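Local coordinates for protein riboflavin kinase, putative (Trypanosoma brucei, PDB 3BNW) that probably catalyses the ATP-dependent phosphorylation of riboflavin to FMN, at residues G122-M127 with V144-D149; Y80-S85 with V116-L121; M9-S14 with V59-G64; Q16-R21 with Q53-L58. All coordinates share one frame; numbering follows the deposited sequence.

Contact 1 of 4, residues G122-M127 with V144-D149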
# COMPACT_ATOMS: atom_id res chain seq x y z
N GLY A 122 7.47 4.78 3.78
CA GLY A 122 7.45 5.24 5.17
C GLY A 122 6.16 4.98 5.92
O GLY A 122 5.17 4.51 5.35
N GLU A 123 6.18 5.34 7.20
CA GLU A 123 5.07 5.11 8.11
C GLU A 123 4.40 6.41 8.54
O GLU A 123 5.06 7.42 8.79
CB GLU A 123 5.55 4.34 9.33
CG GLU A 123 6.60 5.04 10.17
CD GLU A 123 7.31 4.10 11.10
OE1 GLU A 123 6.85 2.94 11.22
OE2 GLU A 123 8.32 4.50 11.72
N ILE A 124 3.07 6.38 8.63
CA ILE A 124 2.28 7.55 9.01
C ILE A 124 1.99 7.55 10.51
O ILE A 124 2.26 8.52 11.21
CB ILE A 124 0.94 7.60 8.23
CG1 ILE A 124 1.21 7.59 6.71
CG2 ILE A 124 0.13 8.82 8.64
CD1 ILE A 124 -0.02 7.77 5.85
N ARG A 125 1.46 6.43 10.99
CA ARG A 125 1.02 6.28 12.37
C ARG A 125 0.71 4.81 12.62
O ARG A 125 0.73 4.01 11.69
CB ARG A 125 -0.25 7.09 12.58
CG ARG A 125 -1.38 6.64 11.65
CD ARG A 125 -2.51 7.61 11.57
NE ARG A 125 -3.56 7.12 10.68
CZ ARG A 125 -4.49 6.23 11.03
NH1 ARG A 125 -4.48 5.68 12.23
NH2 ARG A 125 -5.42 5.86 10.15
N SER A 126 0.41 4.48 13.87
CA SER A 126 -0.18 3.18 14.19
C SER A 126 -1.64 3.17 13.78
O SER A 126 -2.26 4.22 13.65
CB SER A 126 -0.07 2.86 15.68
OG SER A 126 -0.77 3.81 16.45
N MET A 127 -2.19 1.98 13.57
CA MET A 127 -3.57 1.83 13.14
C MET A 127 -4.55 2.40 14.15
O MET A 127 -5.57 2.97 13.77
CB MET A 127 -3.88 0.36 12.86
CG MET A 127 -3.30 -0.13 11.54
SD MET A 127 -3.54 -1.88 11.22
CE MET A 127 -5.25 -2.10 11.67
N VAL A 144 -3.98 11.07 3.89
CA VAL A 144 -3.95 11.32 2.45
C VAL A 144 -3.06 12.51 2.10
O VAL A 144 -2.23 12.42 1.20
CB VAL A 144 -5.38 11.56 1.89
CG1 VAL A 144 -5.33 11.95 0.42
CG2 VAL A 144 -6.23 10.31 2.08
N GLN A 145 -3.21 13.61 2.84
CA GLN A 145 -2.44 14.83 2.56
C GLN A 145 -0.97 14.66 2.93
O GLN A 145 -0.09 15.16 2.23
CB GLN A 145 -3.03 16.04 3.30
CG GLN A 145 -3.04 17.33 2.48
CD GLN A 145 -4.25 17.42 1.54
OE1 GLN A 145 -4.40 16.62 0.61
NE2 GLN A 145 -5.12 18.40 1.80
N PHE A 146 -0.72 13.97 4.04
CA PHE A 146 0.64 13.69 4.49
C PHE A 146 1.38 12.87 3.44
O PHE A 146 2.45 13.25 2.98
CB PHE A 146 0.60 12.93 5.82
CG PHE A 146 1.95 12.55 6.35
CD1 PHE A 146 2.83 13.53 6.80
CD2 PHE A 146 2.35 11.22 6.42
CE1 PHE A 146 4.09 13.19 7.30
CE2 PHE A 146 3.60 10.88 6.92
CZ PHE A 146 4.47 11.86 7.36
N THR A 147 0.77 11.75 3.05
CA THR A 147 1.30 10.88 2.01
C THR A 147 1.61 11.66 0.73
O THR A 147 2.61 11.39 0.07
CB THR A 147 0.29 9.74 1.68
OG1 THR A 147 0.13 8.91 2.84
CG2 THR A 147 0.78 8.90 0.50
N ARG A 148 0.75 12.61 0.39
CA ARG A 148 0.96 13.48 -0.77
C ARG A 148 2.09 14.48 -0.56
O ARG A 148 2.88 14.71 -1.48
CB ARG A 148 -0.34 14.20 -1.14
CG ARG A 148 -1.34 13.27 -1.77
CD ARG A 148 -2.52 13.97 -2.38
NE ARG A 148 -3.15 13.10 -3.37
CZ ARG A 148 -4.36 13.26 -3.89
NH1 ARG A 148 -5.14 14.28 -3.52
NH2 ARG A 148 -4.81 12.38 -4.78
N ASP A 149 2.17 15.08 0.62
CA ASP A 149 3.24 16.04 0.93
C ASP A 149 4.61 15.37 0.96
O ASP A 149 5.60 15.95 0.51
CB ASP A 149 2.96 16.76 2.26
CG ASP A 149 1.80 17.74 2.17
OD1 ASP A 149 1.31 18.02 1.05
OD2 ASP A 149 1.37 18.26 3.23

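Contact 2 of 4, residues Y80-S85 with V116-L121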
# COMPACT_ATOMS: atom_id res chain seq x y z
N TYR A 80 0.81 5.36 -8.73
CA TYR A 80 -0.01 6.27 -7.93
C TYR A 80 0.47 6.31 -6.48
O TYR A 80 1.04 5.34 -5.99
CB TYR A 80 -1.47 5.84 -7.96
CG TYR A 80 -2.08 5.75 -9.33
CD1 TYR A 80 -2.16 6.87 -10.16
CD2 TYR A 80 -2.59 4.54 -9.81
CE1 TYR A 80 -2.73 6.78 -11.44
CE2 TYR A 80 -3.16 4.45 -11.08
CZ TYR A 80 -3.22 5.57 -11.89
OH TYR A 80 -3.78 5.48 -13.14
N PRO A 81 0.22 7.43 -5.78
CA PRO A 81 0.39 7.45 -4.33
C PRO A 81 -0.57 6.47 -3.64
O PRO A 81 -1.65 6.20 -4.16
CB PRO A 81 0.06 8.89 -3.93
CG PRO A 81 0.12 9.69 -5.19
CD PRO A 81 -0.22 8.74 -6.30
N PHE A 82 -0.18 5.93 -2.50
CA PHE A 82 -1.05 5.05 -1.74
C PHE A 82 -0.69 5.09 -0.27
O PHE A 82 0.44 5.39 0.10
CB PHE A 82 -0.94 3.60 -2.25
CG PHE A 82 0.19 2.83 -1.64
CD1 PHE A 82 1.45 2.84 -2.23
CD2 PHE A 82 0.01 2.12 -0.47
CE1 PHE A 82 2.50 2.15 -1.66
CE2 PHE A 82 1.06 1.43 0.10
CZ PHE A 82 2.30 1.44 -0.49
N ALA A 83 -1.70 4.82 0.57
CA ALA A 83 -1.49 4.50 1.98
C ALA A 83 -1.98 3.08 2.17
O ALA A 83 -2.70 2.55 1.32
CB ALA A 83 -2.25 5.46 2.86
N ALA A 84 -1.59 2.44 3.27
CA ALA A 84 -1.97 1.05 3.50
C ALA A 84 -1.87 0.68 4.96
O ALA A 84 -0.99 1.17 5.67
CB ALA A 84 -1.08 0.11 2.67
N SER A 85 -2.76 -0.20 5.40
CA SER A 85 -2.73 -0.72 6.77
C SER A 85 -2.15 -2.13 6.77
O SER A 85 -2.58 -2.98 5.99
CB SER A 85 -4.13 -0.73 7.37
OG SER A 85 -4.70 0.56 7.37
N VAL A 116 -1.07 -6.18 -7.92
CA VAL A 116 -0.69 -4.89 -7.40
C VAL A 116 0.77 -4.95 -6.97
O VAL A 116 1.21 -5.93 -6.37
CB VAL A 116 -1.59 -4.44 -6.21
CG1 VAL A 116 -1.55 -5.46 -5.09
CG2 VAL A 116 -1.15 -3.08 -5.70
N LYS A 117 1.52 -3.91 -7.31
CA LYS A 117 2.90 -3.79 -6.92
C LYS A 117 3.02 -2.52 -6.12
O LYS A 117 2.52 -1.48 -6.55
CB LYS A 117 3.80 -3.73 -8.16
CG LYS A 117 3.71 -4.96 -9.05
CD LYS A 117 4.48 -4.75 -10.35
CE LYS A 117 4.05 -5.75 -11.43
NZ LYS A 117 4.73 -5.50 -12.73
N ILE A 118 3.64 -2.58 -4.94
CA ILE A 118 3.83 -1.38 -4.13
C ILE A 118 5.26 -1.26 -3.62
O ILE A 118 5.91 -2.27 -3.32
CB ILE A 118 2.82 -1.28 -2.94
CG1 ILE A 118 2.92 -2.51 -2.02
CG2 ILE A 118 1.39 -1.14 -3.45
CD1 ILE A 118 2.24 -2.31 -0.67
N ILE A 119 5.75 -0.02 -3.56
CA ILE A 119 6.98 0.31 -2.84
C ILE A 119 6.56 1.12 -1.60
O ILE A 119 5.97 2.19 -1.73
CB ILE A 119 7.95 1.12 -3.73
CG1 ILE A 119 8.43 0.25 -4.90
CG2 ILE A 119 9.16 1.60 -2.92
CD1 ILE A 119 9.44 0.90 -5.83
N VAL A 120 6.83 0.58 -0.41
CA VAL A 120 6.47 1.24 0.85
C VAL A 120 7.66 2.06 1.34
O VAL A 120 8.69 1.51 1.67
CB VAL A 120 6.07 0.22 1.96
CG1 VAL A 120 5.95 0.90 3.30
CG2 VAL A 120 4.78 -0.48 1.61
N LEU A 121 7.49 3.38 1.39
CA LEU A 121 8.60 4.29 1.66
C LEU A 121 8.59 4.86 3.07
O LEU A 121 9.61 5.38 3.53
CB LEU A 121 8.60 5.42 0.64
CG LEU A 121 8.91 4.98 -0.80
CD1 LEU A 121 8.52 6.05 -1.80
CD2 LEU A 121 10.38 4.62 -0.94

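Contact 3 of 4, residues M9-S14 with V59-G64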
# COMPACT_ATOMS: atom_id res chain seq x y z
N MET A 9 4.02 10.10 12.62
CA MET A 9 5.29 9.58 13.10
C MET A 9 6.46 10.35 12.50
O MET A 9 6.37 10.84 11.37
CB MET A 9 5.43 8.09 12.76
CG MET A 9 4.52 7.21 13.58
SD MET A 9 4.52 5.49 13.07
CE MET A 9 3.85 4.74 14.55
N ARG A 10 7.55 10.47 13.25
CA ARG A 10 8.77 11.11 12.75
C ARG A 10 9.35 10.25 11.63
O ARG A 10 9.35 9.02 11.72
CB ARG A 10 9.80 11.29 13.87
N GLN A 11 9.83 10.89 10.57
CA GLN A 11 10.39 10.15 9.43
C GLN A 11 11.85 9.87 9.69
O GLN A 11 12.71 10.72 9.44
CB GLN A 11 10.16 10.90 8.11
CG GLN A 11 8.68 11.12 7.78
CD GLN A 11 7.85 9.84 7.84
OE1 GLN A 11 8.09 8.90 7.08
NE2 GLN A 11 6.85 9.81 8.72
N THR A 12 12.12 8.68 10.20
CA THR A 12 13.46 8.29 10.65
C THR A 12 13.99 7.14 9.79
O THR A 12 13.22 6.43 9.14
CB THR A 12 13.45 7.82 12.13
OG1 THR A 12 12.23 8.21 12.77
CG2 THR A 12 14.64 8.40 12.89
N GLY A 13 15.31 6.96 9.83
CA GLY A 13 15.95 5.84 9.15
C GLY A 13 15.97 4.55 9.96
O GLY A 13 16.88 3.73 9.81
N SER A 14 14.99 4.40 10.85
CA SER A 14 14.70 3.11 11.48
C SER A 14 13.72 2.34 10.59
O SER A 14 13.60 1.12 10.71
CB SER A 14 14.11 3.29 12.88
OG SER A 14 12.83 3.89 12.84
N VAL A 59 -0.02 2.24 9.60
CA VAL A 59 -0.46 2.78 8.32
C VAL A 59 0.78 3.31 7.60
O VAL A 59 1.50 4.15 8.15
CB VAL A 59 -1.47 3.93 8.46
CG1 VAL A 59 -1.86 4.46 7.09
CG2 VAL A 59 -2.69 3.49 9.26
N VAL A 60 1.02 2.82 6.39
CA VAL A 60 2.22 3.17 5.63
C VAL A 60 1.85 3.83 4.32
O VAL A 60 0.68 3.85 3.96
CB VAL A 60 3.12 1.93 5.36
CG1 VAL A 60 3.58 1.31 6.67
CG2 VAL A 60 2.40 0.91 4.48
N TYR A 61 2.85 4.35 3.62
CA TYR A 61 2.63 5.07 2.37
C TYR A 61 3.74 4.80 1.36
O TYR A 61 4.82 4.32 1.71
CB TYR A 61 2.52 6.57 2.65
CG TYR A 61 3.79 7.22 3.17
CD1 TYR A 61 4.72 7.76 2.29
CD2 TYR A 61 4.06 7.29 4.53
CE1 TYR A 61 5.89 8.36 2.75
CE2 TYR A 61 5.22 7.88 5.00
CZ TYR A 61 6.13 8.41 4.10
OH TYR A 61 7.30 9.01 4.56
N GLY A 62 3.47 5.12 0.10
CA GLY A 62 4.47 4.97 -0.96
C GLY A 62 3.85 5.03 -2.34
O GLY A 62 2.80 5.63 -2.53
N TRP A 63 4.51 4.40 -3.31
CA TRP A 63 4.05 4.36 -4.69
C TRP A 63 3.56 2.97 -5.04
O TRP A 63 4.14 1.98 -4.59
CB TRP A 63 5.18 4.72 -5.65
CG TRP A 63 5.67 6.11 -5.51
CD1 TRP A 63 6.80 6.51 -4.87
CD2 TRP A 63 5.04 7.29 -6.01
NE1 TRP A 63 6.92 7.87 -4.95
CE2 TRP A 63 5.85 8.38 -5.64
CE3 TRP A 63 3.88 7.54 -6.74
CZ2 TRP A 63 5.54 9.70 -5.98
CZ3 TRP A 63 3.56 8.85 -7.08
CH2 TRP A 63 4.39 9.91 -6.69
N GLY A 64 2.50 2.89 -5.84
CA GLY A 64 1.97 1.60 -6.27
C GLY A 64 1.49 1.61 -7.71
O GLY A 64 1.27 2.67 -8.29

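Contact 4 of 4, residues Q16-R21 with Q53-L58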
# COMPACT_ATOMS: atom_id res chain seq x y z
N GLN A 16 12.61 0.57 7.36
CA GLN A 16 13.18 -0.10 6.19
C GLN A 16 12.17 -0.15 5.04
O GLN A 16 11.15 -0.84 5.14
CB GLN A 16 13.64 -1.52 6.58
CG GLN A 16 14.00 -2.43 5.40
CD GLN A 16 15.21 -1.94 4.61
OE1 GLN A 16 16.32 -1.84 5.14
NE2 GLN A 16 15.00 -1.65 3.33
N PRO A 17 12.44 0.57 3.93
CA PRO A 17 11.53 0.49 2.80
C PRO A 17 11.63 -0.86 2.11
O PRO A 17 12.64 -1.54 2.21
CB PRO A 17 12.03 1.60 1.85
CG PRO A 17 12.96 2.41 2.63
CD PRO A 17 13.56 1.49 3.65
N PHE A 18 10.56 -1.24 1.41
CA PHE A 18 10.52 -2.53 0.74
C PHE A 18 9.59 -2.50 -0.46
O PHE A 18 8.92 -1.51 -0.73
CB PHE A 18 10.09 -3.63 1.72
CG PHE A 18 8.67 -3.49 2.22
CD1 PHE A 18 7.61 -4.01 1.50
CD2 PHE A 18 8.41 -2.84 3.42
CE1 PHE A 18 6.31 -3.88 1.96
CE2 PHE A 18 7.12 -2.71 3.89
CZ PHE A 18 6.06 -3.23 3.15
N PHE A 19 9.58 -3.62 -1.18
CA PHE A 19 8.75 -3.83 -2.35
C PHE A 19 7.84 -5.03 -2.08
O PHE A 19 8.26 -5.99 -1.43
CB PHE A 19 9.64 -4.09 -3.56
CG PHE A 19 8.89 -4.47 -4.81
CD1 PHE A 19 8.84 -5.80 -5.23
CD2 PHE A 19 8.24 -3.51 -5.57
CE1 PHE A 19 8.16 -6.16 -6.38
CE2 PHE A 19 7.55 -3.86 -6.72
CZ PHE A 19 7.51 -5.18 -7.13
N LEU A 20 6.61 -4.96 -2.56
CA LEU A 20 5.65 -6.05 -2.36
C LEU A 20 4.81 -6.22 -3.61
O LEU A 20 4.26 -5.25 -4.13
CB LEU A 20 4.76 -5.77 -1.14
CG LEU A 20 3.75 -6.83 -0.71
CD1 LEU A 20 4.38 -8.21 -0.56
CD2 LEU A 20 3.06 -6.41 0.60
N ARG A 21 4.72 -7.46 -4.09
CA ARG A 21 3.90 -7.78 -5.27
C ARG A 21 2.95 -8.90 -4.90
O ARG A 21 3.36 -9.91 -4.33
CB ARG A 21 4.79 -8.21 -6.45
CG ARG A 21 4.01 -8.62 -7.70
CD ARG A 21 4.92 -8.99 -8.87
NE ARG A 21 5.87 -10.06 -8.53
CZ ARG A 21 7.19 -9.93 -8.44
NH1 ARG A 21 7.79 -8.77 -8.68
NH2 ARG A 21 7.94 -10.98 -8.12
N GLN A 53 6.32 -8.68 9.19
CA GLN A 53 6.17 -8.59 10.64
C GLN A 53 6.67 -7.28 11.26
O GLN A 53 6.00 -6.71 12.11
CB GLN A 53 6.83 -9.79 11.33
CG GLN A 53 6.07 -11.11 11.17
CD GLN A 53 4.65 -11.08 11.76
OE1 GLN A 53 3.68 -11.41 11.07
NE2 GLN A 53 4.54 -10.66 13.02
N PRO A 54 7.84 -6.77 10.81
CA PRO A 54 8.32 -5.50 11.38
C PRO A 54 7.45 -4.27 11.06
O PRO A 54 7.74 -3.19 11.56
CB PRO A 54 9.71 -5.33 10.75
CG PRO A 54 10.05 -6.64 10.15
CD PRO A 54 8.77 -7.28 9.79
N TYR A 55 6.42 -4.44 10.24
CA TYR A 55 5.59 -3.34 9.78
C TYR A 55 4.14 -3.43 10.29
O TYR A 55 3.30 -2.62 9.91
CB TYR A 55 5.60 -3.29 8.25
CG TYR A 55 6.99 -3.25 7.68
CD1 TYR A 55 7.59 -4.40 7.18
CD2 TYR A 55 7.72 -2.07 7.66
CE1 TYR A 55 8.88 -4.38 6.66
CE2 TYR A 55 9.01 -2.04 7.14
CZ TYR A 55 9.58 -3.20 6.65
OH TYR A 55 10.85 -3.17 6.13
N LYS A 56 3.86 -4.41 11.15
CA LYS A 56 2.50 -4.62 11.64
C LYS A 56 2.09 -3.55 12.64
O LYS A 56 2.94 -3.04 13.37
CB LYS A 56 2.34 -6.01 12.27
CG LYS A 56 3.00 -6.20 13.64
CD LYS A 56 3.03 -7.68 14.00
CE LYS A 56 3.51 -7.92 15.42
NZ LYS A 56 3.53 -9.38 15.76
N ASN A 57 0.80 -3.24 12.65
CA ASN A 57 0.20 -2.21 13.52
C ASN A 57 0.46 -0.80 12.99
O ASN A 57 0.48 0.15 13.76
CB ASN A 57 0.69 -2.36 14.98
CG ASN A 57 -0.26 -1.71 15.99
OD1 ASN A 57 0.19 -1.06 16.93
ND2 ASN A 57 -1.56 -1.90 15.81
N LEU A 58 0.63 -0.67 11.67
CA LEU A 58 0.99 0.60 11.05
C LEU A 58 0.15 0.94 9.83
O LEU A 58 -0.31 0.05 9.11
CB LEU A 58 2.45 0.59 10.59
CG LEU A 58 3.53 0.32 11.63
CD1 LEU A 58 4.88 0.22 10.91
CD2 LEU A 58 3.54 1.39 12.71

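Contact 1 of 4, residues G122-M127 with V144-D149
I124 presses on the rim of the F146 ring: its CG1 lies 3.8 Å from F146 CD2, and its CG2 reaches the same ring carbon at 4.0 Å, both branches meeting one corner of the ring. The carbonyl oxygen of E123 approaches this edge too, 4.2 Å from F146 CE2 and close to the ring plane. At the far end of the isoleucine, I124 CD1 comes within 3.2 Å of T147 OG1, the two side chains crossing at about a right angle. F146 holds CG anti to its own backbone N (chi1 178°), which brings its ring alongside I124, each side chain running past the other in the opposite direction. Helix 133-151 is thereby laid against the C-terminal part of strand 115-126, on the outside of the antiparallel β-barrel of the riboflavin kinase fold; the local axes approach to 9.8 Å and run nearly antiparallel, at 160°. One helical turn back, the main-chain carbonyl of D143 takes a hydrogen bond from T147 OG1, which probably fixes the rotation of the hydroxyl beside I124 CD1. D143 also makes a salt bridge with R125 NE, a second tie between strand and helix. The F146 ring stacks with H8, a histidine of the purification tag.

Contact 2 of 4, residues Y80-S85 with V116-L121
F82 and I118 mark the closest approach of strands 80-85 and 116-121, their CA atoms 8.4 Å apart. The two strand axes pass at 8.8 Å with an angle of 75° between their directions, far too steep and distant for backbone pairing, and no hydrogen bond joins them. What spans the gap is chiefly the F82 ring. CG of F82 is tucked between the backbone N and the carbonyl carbon (chi1 85°), which sends the ring out toward the other strand. There I118 CG2 sits over one face, 4.0 Å from the ring centroid and 16° off the normal, a CH-pi contact. I118 also touches with its branch point, CB lying 3.7 Å from F82 CE1, and with the end of its longer arm, CD1 being 3.8 Å from F82 CZ. Around the rim the partners change character: the carbonyl oxygen of I119 is 3.5 Å from F82 CE1, whereas V120 CG2 lies in the ring plane, 3.8 Å from F82 CZ. A84 CB, from the same strand as the phenylalanine, also lies at the edge. F103 and L20 extend this apolar cluster to further strands. Two strands that both pair with strand 58-69, yet turn their side chains on each other across an enclosed interior, are characteristic of a closed, strongly coiled antiparallel barrel, and this contact belongs to the hydrophobic core of the riboflavin kinase barrel.

Contact 3 of 4, residues M9-S14 with V59-G64
The Y61 ring meets the amide of Q11 at its edge: Q11 OE1 lies in the ring plane beyond the phenol end, 3.7 Å from Y61 CE2, while the amide itself is turned 53° against the ring. Over one face of the tyrosine runs the backbone of G122, whose CA is 3.6 Å from Y61 CZ. The side chains of T147 and M150, both on helix 133-151, touch Y61 as well. The polar link is a short hydrogen bond given by the phenol, Y61 OH to Q11 OE1, 2.6 Å. The hydroxyl stands 58° out of the carbonyl plane of the amide, well away from either lone-pair direction. Y61 belongs to strand 58-69 of the antiparallel barrel, and its ring points outward into the groove between the sheet and helix 133-151; the irregular N-terminal segment 9-14 passes across the mouth of that groove. Q11 can close it because its chain bends at chi2 (-52°), folding the amide back toward its own backbone. There Q11 NE2 gives a hydrogen bond to M9 O at 2.9 Å, and it also bonds E123 O on strand 115-126. Both ends of the amide are therefore engaged, and the three partners together probably fix which way it is flipped. Alongside, the backbone of M9 is hydrogen-bonded to I124, so the N-terminal segment is tied to the strand next to the one carrying Y61.

Contact 4 of 4, residues Q16-R21 with Q53-L58
The main-chain oxygen of Q16 takes a hydrogen bond from the phenol of Y55, only 2.5 Å from Y55 OH to Q16 O, with the donor tilted 30° from the carbonyl plane. Besides OH, Y55 CE2 comes to 3.2 Å from Q16 O, which thus lies at the tyrosine's edge, near its plane. The aliphatic part of Q16 follows, its CB 3.3 Å from Y55 OH. F18 covers one face of the tyrosine, CE2 standing 3.5 Å above the centre of the Y55 ring; P54 CB lies over the opposite face, toward the rim. The two aromatic planes are inclined at 49°, F18 leaning a corner into the phenol ring. Q16 itself is bent at chi2, and its amide is held by a nearly straight bond of 2.6 Å from Q16 NE2 to P17 O, in the carbonyl plane on a lone pair; L178 O is a further acceptor for this nitrogen. Outside the pair, F175 stacks on F18, and F15 meets Y55 edge-to-face. The segment following helix 46-52 is in this way joined to the start of strand 18-25. A buried phenol that donates to a backbone carbonyl, with F18 close on one face and P54 more loosely on the other, has a partner for its proton and probably little scope to rotate.

In the fold
From the N terminus, segment 9-14 opens the loop that contact 3 closes at strand 58-69. Contact 4 is nested wholly inside it, closing the shorter excursion from 16-21 through helix 46-52 to 53-58. Contact 2 follows in series, joining strand 75-87 to strand 115-126 across the barrel interior, and contact 1 begins with the very next residue, closing the last loop onto helix 133-151. None of the four loops crosses another. Strand 115-126 serves both contacts 1 and 2 and pairs with strands 18-25 and 58-69, which bring in contacts 4 and 3. Contacts 1 and 3 sit side by side on the barrel's outer surface, about 7 Å between centres.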